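Local coordinates for protein chloramphenicol acetyltransferase (Aliivibrio fischeri, PDB 6PXA) that probably transfers an acetyl group from acetyl-CoA to the 3-hydroxyl of chloramphenicol, as a member of the hexapeptide-repeat acyltransferases, at residues H38-F42 and E43-V47; L193-I196 and K197-M200; L211-Y214 and F215-V219. All blocks are in the same frame, centred on the assembly; numbering follows the deposited sequence.

Three short-range contacts show how short helical turns are held in different surroundings. Contact 1, partly buried, opens helix 42-46 just before strand 47-48, at the edge of a parallel sheet of the left-handed beta-helix; it joins a capping box to a buried phenylalanine. Contacts 2 and 3 belong to the C-terminal helices, on the same side of the chain's centre, and touch each other: Tyr214 OH lies 2.7 Å from His195 ND1. Contact 2, at the end of helix 193-198, is partly buried against a second subunit and relies on amide and hydroxyl bonds. Contact 3, on helix 208-219, is largely surface, with a tyrosine ring packed against an asparagine one turn on.

Contact 1: residues H38-F42 and E43-V47; sequences HSKTF and EEQAV
With chi1 at 61°, Glu44 folds its CG between its own backbone N and carbonyl carbon, and the extended chain beyond returns the carboxylate to Thr41; Thr41 itself, at chi1 67°, holds OG1 toward the first turn of helix 42-46. The two residues form a capping box. Thr41 N gives a nearly straight bond to Glu44 OE1 (3.0 Å, 166°), which it meets from above the carboxylate plane, while Glu44 N reaches Thr41 OG1 at 3.3 Å and also bonds Thr41 O. The Lys40 side chain crosses that of Glu44 at about a right angle, its CB 3.2 Å from Glu44 OE1 and its CD beside Gln45 OE1.

On the inner side, Phe42 uses its ring. Val47 CG2 sits over one face, 3.8 Å from the centroid in a CH-pi contact, and Ala46 CB packs against Phe42 CD1 at 3.6 Å. Phe42 O is gripped twice: Ala46 N bonds it at 3.0 Å and Val47 N at 3.2 Å, a widening of the turn as helix passes into strand 47-48. His38 is fixed separately by Ser81 and Glu133.

The chemistry thus divides by side: the box ties Thr41 N to the carboxylate and Glu44 N to Thr41, while the ring at the start of the helix packs on Ala46 and Val47, where strand 47-48 begins, and on Tyr33 and Ile73.

Contact 2: residues L193-I196 and K197-M200; sequences LQHI and KNTM
Lys197 folds its aliphatic chain back over Leu193, CG lying 3.8 Å from Leu193 CD1, while its backbone N bonds Leu193 O almost straight (175°). Phe108 and Gly109 of the second subunit pack on these two residues.

Asn198 comes next. Its N bonds Gln194 O, and its side chain turns back over the same turn: Gln194 NE2 donates to Asn198 OD1 at 2.8 Å. The bend at chi2 of Gln194 (57°) curls its amide toward this partner. OD1 lies in the plane of the glutamine amide, whereas NE2 stands about 40° out of the carbonyl plane of the asparagine. Asn198 ND2 bonds Tyr214 OH, to which His195 ND1 is also bonded.

At Thr199 the chain leaves helical geometry. His195 O accepts twice here, from Thr199 OG1 at 2.7 Å, which approaches nearly head-on to the carbonyl, and from Thr199 N at 3.0 Å. A backbone acceptor near the helix end is thereby satisfied by the hydroxyl as well as by the amide.

Met200 begins helix 200-203. Bent at chi2 and chi3, its chain brings CE to 4.0 Å from Ile196 CG2, a loose apolar contact.

The threonine bond is the common i to i-4 hydroxyl-to-carbonyl bond of helices, placed here where helix 193-198 gives way to helix 200-203.

Contact 3: residues L211-Y214 and F215-V219; sequences LEQY and FIKNV
From Leu211 to Asn218 the backbone runs through regular i to i+4 hydrogen bonds, straightest at Phe215 N to Leu211 O (3.0 Å, 166°), before the turn at 215-219 widens toward a pi-type. It is the last helix of the chain, 208-219, a C-terminal element packed beside helix 177-186 and the loop carrying Trp191.

Tyr214 dominates the side-chain contacts. Its CG stands anti to the backbone N (chi1 -177°), which swings the ring along the helix surface above Asn218, four residues on. Asn218 CB meets one ring face in a CH-pi contact, 3.9 Å from the centroid and 21° off the ring normal, and the two side chains cross at about a right angle. Val219 adds a methyl, CG2, at 3.9 Å from Tyr214 CE1. Tyrosine thus spans two helices, its ring packed locally and its hydroxyl bonded to the neighbouring helix 193-198.

A second, more exposed strip is formed by Gln213, Ile216 and Lys217. Gln213 and Ile216 lie alongside each other and point the same way, with Gln213 NE2 4.1 Å from Ile216 CD1. The first torsion of Lys217 brings its CG to 3.1 Å from Gln213 O, and the later bends at chi2 and chi4 carry NZ back beside Gln213 OE1, at 3.6 Å.

On the side facing helix 177-186, Phe215 meets the ring of Trp191, and Leu211 fits among Leu183, Ile186 and Ile98 of the second subunit. At the carbonyl that precedes the final turn, Tyr214 O accepts Asn218 N at 2.9 Å, the donor standing nearly in line with the C=O bond, and receives a weak second bond from Lys217 N.

Contact 1: residues H38-F42 and E43-V47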
loop_
_atom_site.group_PDB
_atom_site.type_symbol
_atom_site.label_atom_id
_atom_site.label_comp_id
_atom_site.label_asym_id
_atom_site.label_seq_id
_atom_site.Cartn_x
_atom_site.Cartn_y
_atom_site.Cartn_z
ATOM N N HIS B 38 -5.261 6.517 -9.739
ATOM C CA HIS B 38 -6.116 6.534 -8.559
ATOM C C HIS B 38 -7.365 7.391 -8.730
ATOM O O HIS B 38 -8.042 7.678 -7.741
ATOM C CB HIS B 38 -5.288 6.937 -7.343
ATOM C CG HIS B 38 -4.183 5.960 -7.048
ATOM N ND1 HIS B 38 -3.042 5.877 -7.818
ATOM C CD2 HIS B 38 -4.084 4.974 -6.122
ATOM C CE1 HIS B 38 -2.267 4.906 -7.358
ATOM N NE2 HIS B 38 -2.889 4.327 -6.344
ATOM N N SER B 39 -7.677 7.806 -9.961
ATOM C CA SER B 39 -9.007 8.232 -10.411
ATOM C C SER B 39 -9.423 9.641 -10.017
ATOM O O SER B 39 -10.167 10.278 -10.763
ATOM C CB SER B 39 -10.089 7.264 -9.924
ATOM O OG SER B 39 -9.891 5.963 -10.471
ATOM N N LYS B 40 -8.989 10.134 -8.868
ATOM C CA LYS B 40 -9.586 11.347 -8.322
ATOM C C LYS B 40 -8.571 12.485 -8.268
ATOM O O LYS B 40 -7.366 12.282 -8.439
ATOM C CB LYS B 40 -10.173 11.051 -6.941
ATOM C CG LYS B 40 -11.430 10.175 -6.963
ATOM C CD LYS B 40 -11.713 9.627 -5.561
ATOM C CE LYS B 40 -12.947 8.733 -5.513
ATOM N NZ LYS B 40 -14.204 9.528 -5.517
ATOM N N THR B 41 -9.073 13.704 -8.028
ATOM C CA THR B 41 -8.200 14.868 -7.964
ATOM C C THR B 41 -7.279 14.803 -6.757
ATOM O O THR B 41 -7.535 14.100 -5.769
ATOM C CB THR B 41 -8.982 16.175 -7.845
ATOM O OG1 THR B 41 -9.645 16.208 -6.570
ATOM C CG2 THR B 41 -10.010 16.352 -8.961
ATOM N N PHE B 42 -6.223 15.612 -6.835
ATOM C CA PHE B 42 -5.258 15.737 -5.751
ATOM C C PHE B 42 -5.946 16.024 -4.414
ATOM O O PHE B 42 -5.650 15.378 -3.401
ATOM C CB PHE B 42 -4.267 16.846 -6.115
ATOM C CG PHE B 42 -3.195 17.076 -5.087
ATOM C CD1 PHE B 42 -2.158 16.184 -4.951
ATOM C CD2 PHE B 42 -3.207 18.213 -4.295
ATOM C CE1 PHE B 42 -1.160 16.392 -4.017
ATOM C CE2 PHE B 42 -2.208 18.434 -3.360
ATOM C CZ PHE B 42 -1.185 17.518 -3.218
ATOM N N GLU B 43 -6.887 16.983 -4.390
ATOM C CA GLU B 43 -7.522 17.365 -3.128
ATOM C C GLU B 43 -8.536 16.353 -2.624
ATOM O O GLU B 43 -8.878 16.385 -1.439
ATOM C CB GLU B 43 -8.216 18.734 -3.242
ATOM C CG GLU B 43 -7.228 19.882 -3.246
ATOM C CD GLU B 43 -7.912 21.232 -3.060
ATOM O OE1 GLU B 43 -8.759 21.605 -3.894
ATOM O OE2 GLU B 43 -7.601 21.905 -2.064
ATOM N N GLU B 44 -9.032 15.454 -3.464
ATOM C CA GLU B 44 -10.000 14.504 -2.937
ATOM C C GLU B 44 -9.408 13.138 -2.637
ATOM O O GLU B 44 -10.048 12.363 -1.933
ATOM C CB GLU B 44 -11.197 14.369 -3.876
ATOM C CG GLU B 44 -10.892 13.891 -5.237
ATOM C CD GLU B 44 -12.018 14.183 -6.206
ATOM O OE1 GLU B 44 -11.988 13.651 -7.334
ATOM O OE2 GLU B 44 -12.935 14.948 -5.841
ATOM N N GLN B 45 -8.181 12.858 -3.071
ATOM C CA GLN B 45 -7.593 11.515 -3.013
ATOM C C GLN B 45 -6.219 11.496 -2.353
ATOM O O GLN B 45 -5.924 10.601 -1.564
ATOM C CB GLN B 45 -7.499 10.974 -4.465
ATOM C CG GLN B 45 -6.867 9.599 -4.619
ATOM C CD GLN B 45 -7.750 8.504 -4.077
ATOM O OE1 GLN B 45 -8.968 8.643 -4.042
ATOM N NE2 GLN B 45 -7.140 7.409 -3.644
ATOM N N ALA B 46 -5.375 12.472 -2.654
ATOM C CA ALA B 46 -4.008 12.517 -2.154
ATOM C C ALA B 46 -3.886 13.210 -0.804
ATOM O O ALA B 46 -3.046 12.823 0.017
ATOM C CB ALA B 46 -3.115 13.238 -3.174
ATOM N N VAL B 47 -4.651 14.267 -0.571
ATOM C CA VAL B 47 -4.559 15.031 0.669
ATOM C C VAL B 47 -5.708 14.602 1.557
ATOM O O VAL B 47 -6.877 14.794 1.207
ATOM C CB VAL B 47 -4.587 16.542 0.406
ATOM C CG1 VAL B 47 -4.404 17.304 1.722
ATOM C CG2 VAL B 47 -3.497 16.905 -0.577
#

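Contact 2: residues L193-I196 and K197-M200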
loop_
_atom_site.group_PDB
_atom_site.type_symbol
_atom_site.label_atom_id
_atom_site.label_comp_id
_atom_site.label_asym_id
_atom_site.label_seq_id
_atom_site.Cartn_x
_atom_site.Cartn_y
_atom_site.Cartn_z
ATOM N N LEU B 193 11.872 33.407 -14.207
ATOM C CA LEU B 193 11.616 32.295 -15.117
ATOM C C LEU B 193 12.569 32.308 -16.305
ATOM O O LEU B 193 12.995 31.248 -16.772
ATOM C CB LEU B 193 10.166 32.331 -15.592
ATOM C CG LEU B 193 9.795 31.505 -16.824
ATOM C CD1 LEU B 193 9.965 29.988 -16.582
ATOM C CD2 LEU B 193 8.370 31.831 -17.246
ATOM N N GLN B 194 12.938 33.494 -16.800
ATOM C CA GLN B 194 13.835 33.540 -17.949
ATOM C C GLN B 194 15.222 32.993 -17.607
ATOM O O GLN B 194 15.919 32.486 -18.487
ATOM C CB GLN B 194 13.937 34.977 -18.490
ATOM C CG GLN B 194 14.658 35.101 -19.837
ATOM C CD GLN B 194 14.027 34.257 -20.945
ATOM O OE1 GLN B 194 12.843 34.395 -21.254
ATOM N NE2 GLN B 194 14.823 33.374 -21.541
ATOM N N HIS B 195 15.642 33.078 -16.344
ATOM C CA HIS B 195 16.947 32.538 -15.973
ATOM C C HIS B 195 16.900 31.018 -15.884
ATOM O O HIS B 195 17.883 30.338 -16.195
ATOM C CB HIS B 195 17.410 33.127 -14.640
ATOM C CG HIS B 195 18.025 34.486 -14.762
ATOM N ND1 HIS B 195 19.097 34.745 -15.591
ATOM C CD2 HIS B 195 17.739 35.659 -14.140
ATOM C CE1 HIS B 195 19.435 36.020 -15.486
ATOM N NE2 HIS B 195 18.628 36.594 -14.612
ATOM N N ILE B 196 15.775 30.477 -15.433
ATOM C CA ILE B 196 15.597 29.030 -15.446
ATOM C C ILE B 196 15.554 28.524 -16.877
ATOM O O ILE B 196 16.190 27.520 -17.214
ATOM C CB ILE B 196 14.333 28.645 -14.663
ATOM C CG1 ILE B 196 14.472 29.122 -13.212
ATOM C CG2 ILE B 196 14.093 27.114 -14.728
ATOM C CD1 ILE B 196 13.283 28.843 -12.318
ATOM N N LYS B 197 14.800 29.206 -17.738
ATOM C CA LYS B 197 14.818 28.882 -19.156
ATOM C C LYS B 197 16.237 28.945 -19.713
ATOM O O LYS B 197 16.697 27.999 -20.367
ATOM C CB LYS B 197 13.878 29.821 -19.910
ATOM C CG LYS B 197 12.433 29.672 -19.459
ATOM C CD LYS B 197 11.489 30.526 -20.289
ATOM C CE LYS B 197 11.476 30.083 -21.737
ATOM N NZ LYS B 197 10.416 30.775 -22.519
ATOM N N ASN B 198 16.963 30.035 -19.419
ATOM C CA ASN B 198 18.302 30.223 -19.979
ATOM C C ASN B 198 19.260 29.124 -19.551
ATOM O O ASN B 198 20.201 28.802 -20.285
ATOM C CB ASN B 198 18.894 31.574 -19.561
ATOM C CG ASN B 198 18.235 32.742 -20.251
ATOM O OD1 ASN B 198 17.481 32.565 -21.205
ATOM N ND2 ASN B 198 18.522 33.950 -19.777
ATOM N N THR B 199 19.069 28.560 -18.365
ATOM C CA THR B 199 19.998 27.557 -17.871
ATOM C C THR B 199 19.433 26.151 -17.985
ATOM O O THR B 199 20.002 25.214 -17.416
ATOM C CB THR B 199 20.386 27.878 -16.433
ATOM O OG1 THR B 199 20.370 29.298 -16.261
ATOM C CG2 THR B 199 21.786 27.405 -16.174
ATOM N N MET B 200 18.340 25.985 -18.730
ATOM C CA MET B 200 17.695 24.684 -18.843
ATOM C C MET B 200 18.655 23.595 -19.326
ATOM O O MET B 200 18.535 22.436 -18.910
ATOM C CB MET B 200 16.484 24.797 -19.765
ATOM C CG MET B 200 15.675 23.522 -19.853
ATOM S SD MET B 200 15.155 22.919 -18.237
ATOM C CE MET B 200 14.243 24.357 -17.662
#

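Contact 3: residues L211-Y214 and F215-V219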
loop_
_atom_site.group_PDB
_atom_site.type_symbol
_atom_site.label_atom_id
_atom_site.label_comp_id
_atom_site.label_asym_id
_atom_site.label_seq_id
_atom_site.Cartn_x
_atom_site.Cartn_y
_atom_site.Cartn_z
ATOM N N LEU B 211 26.037 25.347 -13.168
ATOM C CA LEU B 211 24.892 26.074 -12.636
ATOM C C LEU B 211 25.338 27.162 -11.662
ATOM O O LEU B 211 24.825 28.290 -11.698
ATOM C CB LEU B 211 23.923 25.102 -11.964
ATOM C CG LEU B 211 22.546 25.718 -11.706
ATOM C CD1 LEU B 211 21.854 26.007 -13.018
ATOM C CD2 LEU B 211 21.657 24.838 -10.817
ATOM N N GLU B 212 26.311 26.846 -10.800
ATOM C CA GLU B 212 26.783 27.811 -9.812
ATOM C C GLU B 212 27.464 28.996 -10.481
ATOM O O GLU B 212 27.362 30.127 -9.994
ATOM C CB GLU B 212 27.735 27.129 -8.829
ATOM C CG GLU B 212 28.221 28.019 -7.705
ATOM C CD GLU B 212 29.419 27.448 -6.967
ATOM O OE1 GLU B 212 30.110 26.564 -7.511
ATOM O OE2 GLU B 212 29.683 27.905 -5.837
ATOM N N GLN B 213 28.162 28.763 -11.597
ATOM C CA GLN B 213 28.780 29.875 -12.317
ATOM C C GLN B 213 27.730 30.755 -12.982
ATOM O O GLN B 213 27.840 31.984 -12.942
ATOM C CB GLN B 213 29.781 29.372 -13.359
ATOM C CG GLN B 213 31.035 28.724 -12.792
ATOM C CD GLN B 213 31.873 29.664 -11.941
ATOM O OE1 GLN B 213 32.103 30.832 -12.297
ATOM N NE2 GLN B 213 32.349 29.154 -10.809
ATOM N N TYR B 214 26.705 30.155 -13.596
ATOM C CA TYR B 214 25.634 30.961 -14.179
ATOM C C TYR B 214 25.009 31.864 -13.131
ATOM O O TYR B 214 24.733 33.043 -13.395
ATOM C CB TYR B 214 24.549 30.082 -14.819
ATOM C CG TYR B 214 23.467 30.916 -15.489
ATOM C CD1 TYR B 214 22.358 31.375 -14.776
ATOM C CD2 TYR B 214 23.579 31.276 -16.823
ATOM C CE1 TYR B 214 21.391 32.162 -15.389
ATOM C CE2 TYR B 214 22.621 32.049 -17.439
ATOM C CZ TYR B 214 21.534 32.498 -16.726
ATOM O OH TYR B 214 20.595 33.283 -17.367
ATOM N N PHE B 215 24.774 31.320 -11.934
ATOM C CA PHE B 215 24.284 32.129 -10.824
ATOM C C PHE B 215 25.185 33.329 -10.573
ATOM O O PHE B 215 24.705 34.461 -10.447
ATOM C CB PHE B 215 24.181 31.272 -9.563
ATOM C CG PHE B 215 23.619 31.995 -8.391
ATOM C CD1 PHE B 215 22.248 32.138 -8.247
ATOM C CD2 PHE B 215 24.458 32.552 -7.432
ATOM C CE1 PHE B 215 21.726 32.806 -7.176
ATOM C CE2 PHE B 215 23.938 33.207 -6.362
ATOM C CZ PHE B 215 22.567 33.337 -6.229
ATOM N N ILE B 216 26.496 33.099 -10.478
ATOM C CA ILE B 216 27.410 34.179 -10.112
ATOM C C ILE B 216 27.373 35.292 -11.156
ATOM O O ILE B 216 27.404 36.482 -10.814
ATOM C CB ILE B 216 28.837 33.629 -9.911
ATOM C CG1 ILE B 216 28.862 32.622 -8.755
ATOM C CG2 ILE B 216 29.828 34.764 -9.666
ATOM C CD1 ILE B 216 30.149 31.817 -8.655
ATOM N N LYS B 217 27.280 34.927 -12.441
ATOM C CA LYS B 217 27.369 35.924 -13.504
ATOM C C LYS B 217 26.044 36.628 -13.762
ATOM O O LYS B 217 26.041 37.798 -14.167
ATOM C CB LYS B 217 27.855 35.282 -14.806
ATOM C CG LYS B 217 29.024 34.335 -14.651
ATOM C CD LYS B 217 30.335 35.052 -14.476
ATOM C CE LYS B 217 31.462 34.052 -14.258
ATOM N NZ LYS B 217 31.375 32.874 -15.189
ATOM N N ASN B 218 24.919 35.955 -13.532
ATOM C CA ASN B 218 23.641 36.429 -14.046
ATOM C C ASN B 218 22.573 36.674 -12.992
ATOM O O ASN B 218 21.741 37.565 -13.174
ATOM C CB ASN B 218 23.115 35.430 -15.080
ATOM C CG ASN B 218 24.117 35.195 -16.187
ATOM O OD1 ASN B 218 24.594 34.075 -16.393
ATOM N ND2 ASN B 218 24.471 36.265 -16.890
ATOM N N VAL B 219 22.581 35.931 -11.892
ATOM C CA VAL B 219 21.483 35.975 -10.936
ATOM C C VAL B 219 21.889 36.787 -9.714
ATOM O O VAL B 219 21.329 37.858 -9.455
ATOM C CB VAL B 219 21.049 34.550 -10.548
ATOM C CG1 VAL B 219 19.764 34.584 -9.740
ATOM C CG2 VAL B 219 20.884 33.694 -11.801
#